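Long-range contact in PEPTIDE N-myristoyltransferase (Saccharomyces cerevisiae, PDB 1IIC), which catalyses the transfer of myristate from myristoyl-CoA to the N-terminal glycine of protein and peptide substrates: residues A[222-227]-A[347-352]. Numbering follows the deposited sequence.
Sequences KTKTAG and LIYDAC
The carboxylate of Asp350 accepts hydrogen bonds from two backbone amides and one hydroxyl of 222-227. Asp350 OD1 takes two donors from Thr225: the backbone N at 2.8 Å, on the syn lone pair, and OG1 at a short 2.5 Å, 43° out of the carboxylate plane. Asp350 OD2 accepts the Lys224 N at 2.9 Å with an N-H...O angle of 156°, this donor coming from the opposite face to Thr225 OG1; a weak branch from the same N reaches OD1. Held from both faces and near its plane, the carboxylate should be well fixed in rotation. Thr225 sets its hydroxyl beside its own backbone N (chi1 -47°), so that amide and hydroxyl converge on one oxygen.

The geometry is that of an irregular loop, between helix 210-217 and strand 228-230, tied by consecutive main-chain amides to one acidic side chain on helix 334-357. Both segments belong to the C-terminal N-myristoyltransferase domain, whose family is grouped with the acetyltransferases; the other flank of this helix packs on the mixed sheet through Ala351 against Phe294 and Phe363.

A few van der Waals contacts flank the carboxylate. Thr223 lies across Asp350 at about a right angle, with CB 3.5 Å from Asp350 CG and CG2 3.8 Å from Asp350 CB. Thr225 CG2 meets Leu347 CD2 at 4.1 Å. At the outer side, Lys224 CE approaches the edge of the Tyr349 ring, 4.1 Å from CE2, while Pro220 also touches this tyrosine.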
# COMPACT_ATOMS: atom_id res chain seq x y z
N LYS A 222 -20.86 -5.12 17.08
CA LYS A 222 -21.10 -3.71 16.75
C LYS A 222 -19.95 -2.77 17.17
O LYS A 222 -19.22 -3.05 18.12
CB LYS A 222 -22.41 -3.25 17.40
CG LYS A 222 -23.64 -4.00 16.91
CD LYS A 222 -23.93 -3.68 15.45
CE LYS A 222 -25.08 -4.51 14.89
NZ LYS A 222 -25.51 -4.01 13.55
N THR A 223 -19.80 -1.66 16.47
CA THR A 223 -18.74 -0.71 16.80
C THR A 223 -19.06 0.01 18.11
O THR A 223 -20.19 -0.05 18.58
CB THR A 223 -18.55 0.33 15.69
OG1 THR A 223 -19.80 0.97 15.40
CG2 THR A 223 -18.01 -0.36 14.44
N LYS A 224 -18.07 0.69 18.69
CA LYS A 224 -18.28 1.37 19.97
C LYS A 224 -18.09 2.88 19.98
O LYS A 224 -18.56 3.55 20.89
CB LYS A 224 -17.37 0.73 21.03
CG LYS A 224 -17.47 -0.78 21.08
CD LYS A 224 -16.94 -1.36 22.38
CE LYS A 224 -17.09 -2.88 22.39
NZ LYS A 224 -18.47 -3.33 22.04
N THR A 225 -17.41 3.42 18.99
CA THR A 225 -17.18 4.86 18.95
C THR A 225 -18.43 5.64 18.55
O THR A 225 -18.99 5.42 17.47
CB THR A 225 -16.03 5.20 18.00
OG1 THR A 225 -14.93 4.32 18.24
CG2 THR A 225 -15.57 6.64 18.21
N ALA A 226 -18.86 6.53 19.42
CA ALA A 226 -20.05 7.35 19.18
C ALA A 226 -19.78 8.33 18.05
O ALA A 226 -18.71 8.93 17.99
CB ALA A 226 -20.42 8.09 20.45
N GLY A 227 -20.76 8.49 17.16
CA GLY A 227 -20.62 9.41 16.04
C GLY A 227 -19.98 8.80 14.81
O GLY A 227 -19.91 9.43 13.75
N LEU A 347 -10.65 3.61 17.71
CA LEU A 347 -11.00 3.65 16.29
C LEU A 347 -10.61 2.38 15.53
O LEU A 347 -11.41 1.83 14.76
CB LEU A 347 -10.32 4.85 15.62
CG LEU A 347 -10.74 6.26 16.02
CD1 LEU A 347 -10.03 7.26 15.14
CD2 LEU A 347 -12.25 6.43 15.86
N ILE A 348 -9.39 1.90 15.73
CA ILE A 348 -8.94 0.73 15.00
C ILE A 348 -9.61 -0.56 15.49
O ILE A 348 -9.68 -1.54 14.75
CB ILE A 348 -7.40 0.63 15.03
CG1 ILE A 348 -6.81 1.92 14.44
CG2 ILE A 348 -6.91 -0.57 14.19
CD1 ILE A 348 -7.35 2.28 13.05
N TYR A 349 -10.11 -0.55 16.72
CA TYR A 349 -10.81 -1.72 17.25
C TYR A 349 -12.15 -1.81 16.50
O TYR A 349 -12.62 -2.89 16.16
CB TYR A 349 -11.07 -1.55 18.75
CG TYR A 349 -11.69 -2.76 19.41
CD1 TYR A 349 -10.98 -3.96 19.52
CD2 TYR A 349 -12.96 -2.70 19.99
CE1 TYR A 349 -11.51 -5.06 20.21
CE2 TYR A 349 -13.50 -3.80 20.68
CZ TYR A 349 -12.77 -4.97 20.78
OH TYR A 349 -13.28 -6.05 21.47
N ASP A 350 -12.75 -0.66 16.24
CA ASP A 350 -14.00 -0.59 15.49
C ASP A 350 -13.70 -0.94 14.02
O ASP A 350 -14.53 -1.51 13.33
CB ASP A 350 -14.60 0.81 15.58
CG ASP A 350 -15.31 1.05 16.90
OD1 ASP A 350 -15.77 2.19 17.15
OD2 ASP A 350 -15.43 0.09 17.70
N ALA A 351 -12.51 -0.58 13.56
CA ALA A 351 -12.12 -0.88 12.19
C ALA A 351 -12.09 -2.39 12.01
O ALA A 351 -12.53 -2.90 11.00
CB ALA A 351 -10.76 -0.28 11.89
N CYS A 352 -11.58 -3.11 13.01
CA CYS A 352 -11.53 -4.57 12.94
C CYS A 352 -12.94 -5.14 12.94
O CYS A 352 -13.22 -6.16 12.30
CB CYS A 352 -10.74 -5.16 14.11
SG CYS A 352 -8.99 -4.80 14.11